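Local atomic coordinates of 432aa long hypothetical deoxyribodipyrimidine photolyase (Sulfolobus tokodaii, PDB entry 2E0I), a protein that probably uses light and bound FAD to repair cyclobutane pyrimidine dimers in DNA, as photolyases do, with a second FAD as a likely light-harvesting cofactor. Residues Phe87-Tyr99 with Gly118-Lys132. Numbering follows the deposited sequence.
Sequences FNKVDAIYVNEDY and GIEFKAYEDYLLTPK. With FAD (flavin-adenine dinucleotide), chain F.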
ATOM      1  N   PHE A  87     -11.735  27.609  -5.026  1.00 43.41           N
ATOM      2  CA  PHE A  87     -11.085  27.828  -6.318  1.00 44.27           C
ATOM      3  C   PHE A  87     -11.958  28.250  -7.501  1.00 45.17           C
ATOM      4  O   PHE A  87     -11.507  28.244  -8.639  1.00 44.75           O
ATOM      5  CB  PHE A  87     -10.305  26.571  -6.711  1.00 42.97           C
ATOM      6  CG  PHE A  87      -9.547  25.940  -5.576  1.00 41.50           C
ATOM      7  CD1 PHE A  87      -8.874  26.723  -4.638  1.00 40.82           C
ATOM      8  CD2 PHE A  87      -9.485  24.560  -5.457  1.00 40.79           C
ATOM      9  CE1 PHE A  87      -8.153  26.138  -3.603  1.00 38.67           C
ATOM     10  CE2 PHE A  87      -8.763  23.969  -4.424  1.00 39.56           C
ATOM     11  CZ  PHE A  87      -8.099  24.764  -3.498  1.00 38.84           C
ATOM     12  N   ASN A  88     -13.202  28.616  -7.240  1.00 47.24           N
ATOM     13  CA  ASN A  88     -14.105  29.018  -8.308  1.00 49.02           C
ATOM     14  C   ASN A  88     -13.545  30.079  -9.268  1.00 49.43           C
ATOM     15  O   ASN A  88     -14.011  30.190 -10.406  1.00 50.58           O
ATOM     16  CB  ASN A  88     -15.428  29.502  -7.700  1.00 49.96           C
ATOM     17  CG  ASN A  88     -15.219  30.313  -6.434  1.00 51.84           C
ATOM     18  OD1 ASN A  88     -14.590  31.375  -6.456  1.00 52.38           O
ATOM     19  ND2 ASN A  88     -15.733  29.807  -5.316  1.00 52.80           N
ATOM     20  N   LYS A  89     -12.541  30.846  -8.841  1.00 48.70           N
ATOM     21  CA  LYS A  89     -12.000  31.884  -9.720  1.00 48.35           C
ATOM     22  C   LYS A  89     -10.631  31.606 -10.344  1.00 47.69           C
ATOM     23  O   LYS A  89     -10.063  32.472 -11.016  1.00 47.91           O
ATOM     24  CB  LYS A  89     -11.951  33.221  -8.978  1.00 49.75           C
ATOM     25  CG  LYS A  89     -13.321  33.751  -8.550  1.00 51.40           C
ATOM     26  CD  LYS A  89     -13.224  35.168  -7.971  1.00 52.61           C
ATOM     27  CE  LYS A  89     -12.257  35.255  -6.788  1.00 53.63           C
ATOM     28  NZ  LYS A  89     -12.667  34.387  -5.642  1.00 54.88           N
ATOM     29  N   VAL A  90     -10.101  30.405 -10.129  1.00 46.65           N
ATOM     30  CA  VAL A  90      -8.797  30.030 -10.672  1.00 44.08           C
ATOM     31  C   VAL A  90      -8.979  29.615 -12.135  1.00 43.80           C
ATOM     32  O   VAL A  90     -10.087  29.270 -12.550  1.00 44.51           O
ATOM     33  CB  VAL A  90      -8.185  28.858  -9.860  1.00 42.78           C
ATOM     34  CG1 VAL A  90      -8.725  27.528 -10.365  1.00 41.56           C
ATOM     35  CG2 VAL A  90      -6.674  28.909  -9.932  1.00 41.54           C
ATOM     36  N   ASP A  91      -7.900  29.638 -12.910  1.00 42.53           N
ATOM     37  CA  ASP A  91      -7.959  29.285 -14.334  1.00 41.50           C
ATOM     38  C   ASP A  91      -8.072  27.805 -14.633  1.00 39.96           C
ATOM     39  O   ASP A  91      -8.969  27.362 -15.361  1.00 39.43           O
ATOM     40  CB  ASP A  91      -6.725  29.812 -15.049  1.00 44.26           C
ATOM     41  CG  ASP A  91      -6.837  31.271 -15.384  1.00 47.61           C
ATOM     42  OD1 ASP A  91      -7.500  32.020 -14.615  1.00 48.25           O
ATOM     43  OD2 ASP A  91      -6.248  31.661 -16.417  1.00 50.55           O
ATOM     44  N   ALA A  92      -7.130  27.045 -14.086  1.00 37.93           N
ATOM     45  CA  ALA A  92      -7.091  25.610 -14.289  1.00 33.56           C
ATOM     46  C   ALA A  92      -6.673  24.900 -13.008  1.00 31.59           C
ATOM     47  O   ALA A  92      -6.160  25.513 -12.065  1.00 30.04           O
ATOM     48  CB  ALA A  92      -6.118  25.276 -15.421  1.00 33.23           C
ATOM     49  N   ILE A  93      -6.917  23.597 -12.986  1.00 29.69           N
ATOM     50  CA  ILE A  93      -6.566  22.750 -11.857  1.00 27.72           C
ATOM     51  C   ILE A  93      -5.890  21.515 -12.426  1.00 26.84           C
ATOM     52  O   ILE A  93      -6.448  20.846 -13.299  1.00 26.91           O
ATOM     53  CB  ILE A  93      -7.822  22.335 -11.064  1.00 27.34           C
ATOM     54  CG1 ILE A  93      -8.361  23.538 -10.270  1.00 25.98           C
ATOM     55  CG2 ILE A  93      -7.494  21.158 -10.160  1.00 26.86           C
ATOM     56  CD1 ILE A  93      -9.642  23.251  -9.513  1.00 24.41           C
ATOM     57  N   TYR A  94      -4.682  21.225 -11.951  1.00 25.15           N
ATOM     58  CA  TYR A  94      -3.949  20.063 -12.436  1.00 23.77           C
ATOM     59  C   TYR A  94      -3.825  18.997 -11.357  1.00 22.69           C
ATOM     60  O   TYR A  94      -3.723  19.315 -10.178  1.00 23.64           O
ATOM     61  CB  TYR A  94      -2.544  20.463 -12.884  1.00 24.91           C
ATOM     62  CG  TYR A  94      -2.468  21.322 -14.126  1.00 26.44           C
ATOM     63  CD1 TYR A  94      -2.896  22.643 -14.111  1.00 26.84           C
ATOM     64  CD2 TYR A  94      -1.954  20.808 -15.316  1.00 27.49           C
ATOM     65  CE1 TYR A  94      -2.817  23.431 -15.246  1.00 29.02           C
ATOM     66  CE2 TYR A  94      -1.870  21.587 -16.459  1.00 29.23           C
ATOM     67  CZ  TYR A  94      -2.305  22.897 -16.418  1.00 29.80           C
ATOM     68  OH  TYR A  94      -2.251  23.664 -17.556  1.00 32.63           O
ATOM     69  N   VAL A  95      -3.842  17.733 -11.764  1.00 21.83           N
ATOM     70  CA  VAL A  95      -3.688  16.609 -10.836  1.00 21.18           C
ATOM     71  C   VAL A  95      -3.223  15.374 -11.579  1.00 21.26           C
ATOM     72  O   VAL A  95      -3.110  15.365 -12.801  1.00 20.10           O
ATOM     73  CB  VAL A  95      -5.008  16.213 -10.125  1.00 19.31           C
ATOM     74  CG1 VAL A  95      -5.613  17.421  -9.452  1.00 21.14           C
ATOM     75  CG2 VAL A  95      -5.977  15.594 -11.116  1.00 18.81           C
ATOM     76  N   ASN A  96      -2.954  14.328 -10.820  1.00 22.03           N
ATOM     77  CA  ASN A  96      -2.543  13.060 -11.388  1.00 23.54           C
ATOM     78  C   ASN A  96      -3.692  12.111 -11.078  1.00 23.84           C
ATOM     79  O   ASN A  96      -4.022  11.886  -9.919  1.00 24.33           O
ATOM     80  CB  ASN A  96      -1.253  12.576 -10.724  1.00 24.79           C
ATOM     81  CG  ASN A  96      -0.033  13.311 -11.227  1.00 25.03           C
ATOM     82  OD1 ASN A  96       0.843  13.678 -10.453  1.00 27.59           O
ATOM     83  ND2 ASN A  96       0.040  13.514 -12.535  1.00 25.87           N
ATOM     84  N   GLU A  97      -4.313  11.576 -12.119  1.00 24.29           N
ATOM     85  CA  GLU A  97      -5.441  10.672 -11.963  1.00 24.67           C
ATOM     86  C   GLU A  97      -5.053   9.448 -11.152  1.00 23.80           C
ATOM     87  O   GLU A  97      -3.892   9.051 -11.141  1.00 23.40           O
ATOM     88  CB  GLU A  97      -5.910  10.209 -13.330  1.00 26.88           C
ATOM     89  CG  GLU A  97      -4.921   9.267 -13.977  1.00 33.36           C
ATOM     90  CD  GLU A  97      -5.407   8.725 -15.296  1.00 37.55           C
ATOM     91  OE1 GLU A  97      -4.685   7.890 -15.893  1.00 39.62           O
ATOM     92  OE2 GLU A  97      -6.509   9.134 -15.729  1.00 38.99           O
ATOM     93  N   ASP A  98      -6.022   8.860 -10.461  1.00 23.81           N
ATOM     94  CA  ASP A  98      -5.766   7.652  -9.695  1.00 24.28           C
ATOM     95  C   ASP A  98      -6.703   6.599 -10.281  1.00 22.44           C
ATOM     96  O   ASP A  98      -7.435   6.880 -11.218  1.00 22.19           O
ATOM     97  CB  ASP A  98      -6.026   7.851  -8.197  1.00 27.57           C
ATOM     98  CG  ASP A  98      -5.180   6.916  -7.318  1.00 29.96           C
ATOM     99  OD1 ASP A  98      -4.885   5.775  -7.740  1.00 31.12           O
ATOM    100  OD2 ASP A  98      -4.818   7.317  -6.190  1.00 31.97           O
ATOM    101  N   TYR A  99      -6.702   5.402  -9.720  1.00 21.40           N
ATOM    102  CA  TYR A  99      -7.484   4.326 -10.289  1.00 21.15           C
ATOM    103  C   TYR A  99      -8.465   3.581  -9.397  1.00 20.82           C
ATOM    104  O   TYR A  99      -8.812   2.451  -9.689  1.00 22.82           O
ATOM    105  CB  TYR A  99      -6.502   3.345 -10.934  1.00 21.28           C
ATOM    106  CG  TYR A  99      -5.538   4.056 -11.866  1.00 24.17           C
ATOM    107  CD1 TYR A  99      -5.925   4.418 -13.155  1.00 25.04           C
ATOM    108  CD2 TYR A  99      -4.272   4.468 -11.421  1.00 24.58           C
ATOM    109  CE1 TYR A  99      -5.096   5.173 -13.975  1.00 25.80           C
ATOM    110  CE2 TYR A  99      -3.431   5.227 -12.236  1.00 24.84           C
ATOM    111  CZ  TYR A  99      -3.857   5.579 -13.516  1.00 26.39           C
ATOM    112  OH  TYR A  99      -3.065   6.353 -14.346  1.00 27.97           O
ATOM    113  N   GLY A 118     -15.949  27.485 -15.298  1.00 42.23           N
ATOM    114  CA  GLY A 118     -14.976  27.830 -16.315  1.00 43.00           C
ATOM    115  C   GLY A 118     -13.538  27.533 -15.937  1.00 42.62           C
ATOM    116  O   GLY A 118     -12.617  28.231 -16.374  1.00 42.93           O
ATOM    117  N   ILE A 119     -13.344  26.499 -15.123  1.00 41.56           N
ATOM    118  CA  ILE A 119     -12.007  26.115 -14.696  1.00 39.81           C
ATOM    119  C   ILE A 119     -11.601  24.894 -15.492  1.00 39.25           C
ATOM    120  O   ILE A 119     -12.338  23.913 -15.540  1.00 39.52           O
ATOM    121  CB  ILE A 119     -11.979  25.754 -13.206  1.00 38.81           C
ATOM    122  CG1 ILE A 119     -12.520  26.926 -12.385  1.00 37.61           C
ATOM    123  CG2 ILE A 119     -10.555  25.402 -12.779  1.00 37.13           C
ATOM    124  CD1 ILE A 119     -12.679  26.614 -10.904  1.00 39.28           C
ATOM    125  N   GLU A 120     -10.439  24.947 -16.129  1.00 38.38           N
ATOM    126  CA  GLU A 120      -9.992  23.796 -16.894  1.00 38.91           C
ATOM    127  C   GLU A 120      -9.464  22.724 -15.921  1.00 37.57           C
ATOM    128  O   GLU A 120      -8.672  23.024 -15.028  1.00 38.99           O
ATOM    129  CB  GLU A 120      -8.904  24.209 -17.881  1.00 40.26           C
ATOM    130  CG  GLU A 120      -8.908  23.352 -19.125  1.00 46.09           C
ATOM    131  CD  GLU A 120      -7.744  23.638 -20.055  1.00 50.78           C
ATOM    132  OE1 GLU A 120      -7.618  22.918 -21.080  1.00 51.61           O
ATOM    133  OE2 GLU A 120      -6.955  24.576 -19.765  1.00 54.36           O
ATOM    134  N   PHE A 121      -9.917  21.483 -16.079  1.00 34.73           N
ATOM    135  CA  PHE A 121      -9.480  20.399 -15.197  1.00 32.36           C
ATOM    136  C   PHE A 121      -8.633  19.406 -15.957  1.00 30.67           C
ATOM    137  O   PHE A 121      -9.138  18.648 -16.773  1.00 29.41           O
ATOM    138  CB  PHE A 121     -10.683  19.670 -14.604  1.00 32.20           C
ATOM    139  CG  PHE A 121     -10.317  18.581 -13.639  1.00 30.34           C
ATOM    140  CD1 PHE A 121      -9.568  18.868 -12.503  1.00 30.16           C
ATOM    141  CD2 PHE A 121     -10.749  17.277 -13.846  1.00 29.04           C
ATOM    142  CE1 PHE A 121      -9.257  17.869 -11.586  1.00 29.70           C
ATOM    143  CE2 PHE A 121     -10.446  16.274 -12.939  1.00 28.89           C
ATOM    144  CZ  PHE A 121      -9.697  16.567 -11.804  1.00 28.99           C
ATOM    145  N   LYS A 122      -7.343  19.391 -15.655  1.00 30.60           N
ATOM    146  CA  LYS A 122      -6.410  18.516 -16.349  1.00 30.20           C
ATOM    147  C   LYS A 122      -5.813  17.421 -15.456  1.00 28.67           C
ATOM    148  O   LYS A 122      -5.135  17.717 -14.474  1.00 28.87           O
ATOM    149  CB  LYS A 122      -5.303  19.387 -16.974  1.00 30.51           C
ATOM    150  CG  LYS A 122      -5.860  20.687 -17.579  1.00 32.30           C
ATOM    151  CD  LYS A 122      -4.842  21.483 -18.388  1.00 34.43           C
ATOM    152  CE  LYS A 122      -4.648  20.903 -19.780  1.00 34.64           C
ATOM    153  NZ  LYS A 122      -3.706  21.720 -20.599  1.00 35.30           N
ATOM    154  N   ALA A 123      -6.077  16.157 -15.797  1.00 26.91           N
ATOM    155  CA  ALA A 123      -5.549  15.023 -15.032  1.00 26.24           C
ATOM    156  C   ALA A 123      -4.523  14.295 -15.890  1.00 26.37           C
ATOM    157  O   ALA A 123      -4.706  14.181 -17.090  1.00 27.09           O
ATOM    158  CB  ALA A 123      -6.662  14.083 -14.637  1.00 23.43           C
ATOM    159  N   TYR A 124      -3.441  13.818 -15.280  1.00 27.34           N
ATOM    160  CA  TYR A 124      -2.384  13.133 -16.018  1.00 28.12           C
ATOM    161  C   TYR A 124      -2.028  11.807 -15.381  1.00 29.97           C
ATOM    162  O   TYR A 124      -2.277  11.604 -14.191  1.00 30.47           O
ATOM    163  CB  TYR A 124      -1.123  14.000 -16.066  1.00 26.98           C
ATOM    164  CG  TYR A 124      -1.315  15.319 -16.768  1.00 28.16           C
ATOM    165  CD1 TYR A 124      -1.096  15.449 -18.145  1.00 27.74           C
ATOM    166  CD2 TYR A 124      -1.757  16.438 -16.060  1.00 27.51           C
ATOM    167  CE1 TYR A 124      -1.321  16.670 -18.796  1.00 28.88           C
ATOM    168  CE2 TYR A 124      -1.983  17.656 -16.693  1.00 28.10           C
ATOM    169  CZ  TYR A 124      -1.766  17.772 -18.056  1.00 29.32           C
ATOM    170  OH  TYR A 124      -1.990  18.992 -18.661  1.00 29.99           O
ATOM    171  N   GLU A 125      -1.448  10.908 -16.179  1.00 30.70           N
ATOM    172  CA  GLU A 125      -1.014   9.608 -15.685  1.00 31.14           C
ATOM    173  C   GLU A 125       0.368   9.799 -15.065  1.00 30.71           C
ATOM    174  O   GLU A 125       1.240  10.442 -15.663  1.00 31.08           O
ATOM    175  CB  GLU A 125      -0.936   8.591 -16.829  1.00 33.15           C
ATOM    176  CG  GLU A 125      -2.290   8.060 -17.277  1.00 39.05           C
ATOM    177  CD  GLU A 125      -2.203   6.987 -18.368  1.00 42.79           C
ATOM    178  OE1 GLU A 125      -1.561   5.932 -18.146  1.00 45.65           O
ATOM    179  OE2 GLU A 125      -2.791   7.197 -19.454  1.00 44.85           O
ATOM    180  N   ASP A 126       0.572   9.253 -13.867  1.00 29.19           N
ATOM    181  CA  ASP A 126       1.856   9.384 -13.189  1.00 27.27           C
ATOM    182  C   ASP A 126       2.181   8.207 -12.291  1.00 25.48           C
ATOM    183  O   ASP A 126       3.320   7.782 -12.223  1.00 24.94           O
ATOM    184  CB  ASP A 126       1.882  10.681 -12.367  1.00 28.79           C
ATOM    185  CG  ASP A 126       3.201  10.883 -11.597  1.00 30.05           C
ATOM    186  OD1 ASP A 126       3.266  10.515 -10.403  1.00 28.54           O
ATOM    187  OD2 ASP A 126       4.174  11.412 -12.183  1.00 29.43           O
ATOM    188  N   TYR A 127       1.180   7.673 -11.609  1.00 25.08           N
ATOM    189  CA  TYR A 127       1.399   6.570 -10.687  1.00 24.83           C
ATOM    190  C   TYR A 127       1.866   5.282 -11.312  1.00 26.04           C
ATOM    191  O   TYR A 127       2.579   4.522 -10.674  1.00 27.69           O
ATOM    192  CB  TYR A 127       0.134   6.302  -9.868  1.00 24.24           C
ATOM    193  CG  TYR A 127      -0.278   7.476  -9.026  1.00 24.21           C
ATOM    194  CD1 TYR A 127      -1.593   7.904  -8.997  1.00 26.13           C
ATOM    195  CD2 TYR A 127       0.664   8.208  -8.319  1.00 25.37           C
ATOM    196  CE1 TYR A 127      -1.962   9.050  -8.293  1.00 29.16           C
ATOM    197  CE2 TYR A 127       0.315   9.350  -7.610  1.00 28.13           C
ATOM    198  CZ  TYR A 127      -0.997   9.780  -7.602  1.00 29.47           C
ATOM    199  OH  TYR A 127      -1.323  10.976  -6.969  1.00 29.54           O
ATOM    200  N   LEU A 128       1.488   5.027 -12.559  1.00 28.44           N
ATOM    201  CA  LEU A 128       1.885   3.778 -13.218  1.00 28.75           C
ATOM    202  C   LEU A 128       3.200   3.859 -13.988  1.00 29.85           C
ATOM    203  O   LEU A 128       3.615   4.916 -14.471  1.00 31.01           O
ATOM    204  CB  LEU A 128       0.779   3.299 -14.169  1.00 27.68           C
ATOM    205  CG  LEU A 128      -0.606   3.005 -13.589  1.00 27.03           C
ATOM    206  CD1 LEU A 128      -1.606   3.047 -14.714  1.00 27.69           C
ATOM    207  CD2 LEU A 128      -0.643   1.659 -12.875  1.00 25.96           C
ATOM    208  N   LEU A 129       3.846   2.712 -14.099  1.00 30.68           N
ATOM    209  CA  LEU A 129       5.102   2.589 -14.808  1.00 31.90           C
ATOM    210  C   LEU A 129       4.779   2.419 -16.292  1.00 33.05           C
ATOM    211  O   LEU A 129       5.577   2.770 -17.158  1.00 33.24           O
ATOM    212  CB  LEU A 129       5.827   1.355 -14.290  1.00 30.92           C
ATOM    213  CG  LEU A 129       7.347   1.269 -14.323  1.00 30.02           C
ATOM    214  CD1 LEU A 129       7.959   2.444 -13.593  1.00 28.42           C
ATOM    215  CD2 LEU A 129       7.756  -0.034 -13.665  1.00 28.77           C
ATOM    216  N   THR A 130       3.587   1.900 -16.568  1.00 34.53           N
ATOM    217  CA  THR A 130       3.135   1.637 -17.934  1.00 36.52           C
ATOM    218  C   THR A 130       1.791   2.309 -18.253  1.00 36.57           C
ATOM    219  O   THR A 130       0.978   2.546 -17.356  1.00 37.19           O
ATOM    220  CB  THR A 130       2.973   0.103 -18.161  1.00 37.14           C
ATOM    221  OG1 THR A 130       1.909  -0.394 -17.345  1.00 37.25           O
ATOM    222  CG2 THR A 130       4.236  -0.633 -17.760  1.00 38.60           C
ATOM    223  N   PRO A 131       1.541   2.620 -19.539  1.00 36.18           N
ATOM    224  CA  PRO A 131       0.291   3.258 -19.978  1.00 36.05           C
ATOM    225  C   PRO A 131      -0.887   2.324 -19.714  1.00 36.52           C
ATOM    226  O   PRO A 131      -0.825   1.136 -20.049  1.00 37.23           O
ATOM    227  CB  PRO A 131       0.522   3.475 -21.463  1.00 34.78           C
ATOM    228  CG  PRO A 131       1.995   3.661 -21.542  1.00 35.27           C
ATOM    229  CD  PRO A 131       2.501   2.564 -20.650  1.00 35.82           C
ATOM    230  N   LYS A 132      -1.962   2.848 -19.135  1.00 35.90           N
ATOM    231  CA  LYS A 132      -3.092   1.991 -18.815  1.00 36.91           C
ATOM    232  C   LYS A 132      -3.792   1.329 -19.990  1.00 37.10           C
ATOM    233  O   LYS A 132      -4.425   0.284 -19.822  1.00 37.16           O
ATOM    234  CB  LYS A 132      -4.116   2.738 -17.960  1.00 37.43           C
ATOM    235  CG  LYS A 132      -4.747   3.936 -18.600  1.00 36.97           C
ATOM    236  CD  LYS A 132      -5.812   4.479 -17.680  1.00 38.13           C
ATOM    237  CE  LYS A 132      -6.440   5.739 -18.233  1.00 38.89           C
ATOM    238  NZ  LYS A 132      -7.535   6.212 -17.348  1.00 40.85           N
TER
HETATM  239  PA  FAD F1200      -8.155   5.877   0.672  1.00 21.98           P
HETATM  240  O1A FAD F1200      -7.678   4.476   0.721  1.00 22.65           O
HETATM  241  O2A FAD F1200      -7.975   6.870   1.753  1.00 24.57           O
HETATM  242  O5B FAD F1200      -9.709   5.547   0.938  1.00 22.17           O
HETATM  243  C5B FAD F1200     -10.712   6.544   0.712  1.00 20.17           C
HETATM  244  C4B FAD F1200     -12.123   5.981   0.901  1.00 19.33           C
HETATM  245  O4B FAD F1200     -12.138   4.629   0.401  1.00 18.56           O
HETATM  246  C3B FAD F1200     -12.498   5.881   2.380  1.00 19.95           C
HETATM  247  O3B FAD F1200     -13.922   5.871   2.514  1.00 20.30           O
HETATM  248  C2B FAD F1200     -11.919   4.513   2.736  1.00 21.13           C
HETATM  249  O2B FAD F1200     -12.596   3.996   3.884  1.00 23.62           O
HETATM  250  C1B FAD F1200     -12.361   3.729   1.500  1.00 19.77           C
HETATM  251  N9A FAD F1200     -11.591   2.470   1.340  1.00 19.25           N
HETATM  252  C8A FAD F1200     -10.264   2.361   1.337  1.00 19.90           C
HETATM  253  N7A FAD F1200      -9.911   1.096   1.124  1.00 18.28           N
HETATM  254  C5A FAD F1200     -11.025   0.387   0.987  1.00 17.91           C
HETATM  255  C6A FAD F1200     -11.296  -0.951   0.726  1.00 19.77           C
HETATM  256  N6A FAD F1200     -10.305  -1.828   0.607  1.00 21.00           N
HETATM  257  N1A FAD F1200     -12.572  -1.352   0.622  1.00 21.60           N
HETATM  258  C2A FAD F1200     -13.569  -0.496   0.773  1.00 20.32           C
HETATM  259  N3A FAD F1200     -13.345   0.783   1.024  1.00 18.71           N
HETATM  260  C4A FAD F1200     -12.097   1.257   1.132  1.00 18.14           C
HETATM  261  N1  FAD F1200      -5.127  12.067   0.065  1.00 17.40           N
HETATM  262  C2  FAD F1200      -5.654  13.364   0.094  1.00 17.83           C
HETATM  263  O2  FAD F1200      -5.648  14.054  -0.924  1.00 20.05           O
HETATM  264  N3  FAD F1200      -6.231  13.849   1.273  1.00 18.54           N
HETATM  265  C4  FAD F1200      -6.290  13.038   2.414  1.00 21.23           C
HETATM  266  O4  FAD F1200      -6.792  13.472   3.450  1.00 21.89           O
HETATM  267  C4X FAD F1200      -5.782  11.743   2.376  1.00 20.40           C
HETATM  268  N5  FAD F1200      -5.899  10.904   3.493  1.00 17.28           N
HETATM  269  C5X FAD F1200      -5.409   9.593   3.447  1.00 18.33           C
HETATM  270  C6  FAD F1200      -5.611   8.741   4.529  1.00 18.96           C
HETATM  271  C7  FAD F1200      -5.212   7.408   4.461  1.00 18.08           C
HETATM  272  C7M FAD F1200      -5.451   6.491   5.663  1.00 17.77           C
HETATM  273  C8  FAD F1200      -4.603   6.932   3.304  1.00 17.93           C
HETATM  274  C8M FAD F1200      -4.154   5.474   3.195  1.00 19.79           C
HETATM  275  C9  FAD F1200      -4.394   7.788   2.225  1.00 17.74           C
HETATM  276  C9A FAD F1200      -4.794   9.120   2.291  1.00 18.29           C
HETATM  277  N10 FAD F1200      -4.638   9.976   1.188  1.00 17.77           N
HETATM  278  C10 FAD F1200      -5.197  11.261   1.208  1.00 18.97           C
HETATM  279  C1' FAD F1200      -3.957   9.508  -0.042  1.00 19.57           C
HETATM  280  C2' FAD F1200      -4.877   8.710  -0.966  1.00 21.97           C
HETATM  281  O2' FAD F1200      -4.281   7.440  -1.251  1.00 19.04           O
HETATM  282  C3' FAD F1200      -5.137   9.482  -2.263  1.00 21.46           C
HETATM  283  O3' FAD F1200      -5.840  10.693  -1.965  1.00 20.81           O
HETATM  284  C4' FAD F1200      -5.962   8.641  -3.241  1.00 20.74           C
HETATM  285  O4' FAD F1200      -5.997   9.302  -4.509  1.00 16.59           O
HETATM  286  C5' FAD F1200      -7.389   8.445  -2.724  1.00 20.68           C
HETATM  287  O5' FAD F1200      -7.919   7.176  -3.115  1.00 21.30           O
HETATM  288  P   FAD F1200      -7.769   5.908  -2.133  1.00 20.23           P
HETATM  289  O1P FAD F1200      -8.614   4.827  -2.692  1.00 23.29           O
HETATM  290  O2P FAD F1200      -6.337   5.631  -1.888  1.00 18.51           O
HETATM  291  O3P FAD F1200      -8.473   6.461  -0.796  1.00 22.16           O
HETATM  292  O   HOH W   1      -1.665   8.090 -12.545  1.00 20.01           O
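Strands 92-96 and 120-124 pair in parallel, Ala92 beside Glu120 through Asn96 beside Tyr124, their axes 4.6 Å apart and inclined at 19°. Six backbone hydrogen bonds, from Glu120 N to Asp91 O through Glu97 N to Tyr124 O, alternate in donor between the segments. On one face of the sheet Phe121, with CG anti to the backbone N (chi1 -177°), presents its in-plane edge to Ile93 CG2, while its CZ lies 3.9 Å from Val95 CG2; helix 101-115, the crossover of this beta-alpha-beta unit, packs on Ile93 and Phe121. On the other face Lys122 runs alongside Tyr94, its CD 3.5 Å from Tyr94 OH; Glu25 OE2 takes a salt bridge from Lys122 NZ and a hydrogen bond from Tyr94 OH. Beyond the strands, Leu128 CD1 approaches Tyr99 CZ at 3.6 Å, and a water bridges Glu97 O, Tyr99 OH and Asp126 N. Glu97 OE2 forms a long, weak salt bridge with Lys132 NZ (3.5 Å), which also bonds Tyr255 OH. Glu125 OE1 accepts Lys132 N at 3.3 Å on its syn side; an alanine here would probably leave that amide without its carboxylate. Asp98 OD2 accepts FAD O4' at 2.9 Å, while its OD1 takes Tyr99 N and a salt bridge from Arg9. Apolar packing is thus confined to the Ile93, Val95 and Phe121 face, whereas at the strands' C-terminal ends Asp98 holds the ribityl chain of the Rossmann-like domain's FAD, probably the light-harvesting one.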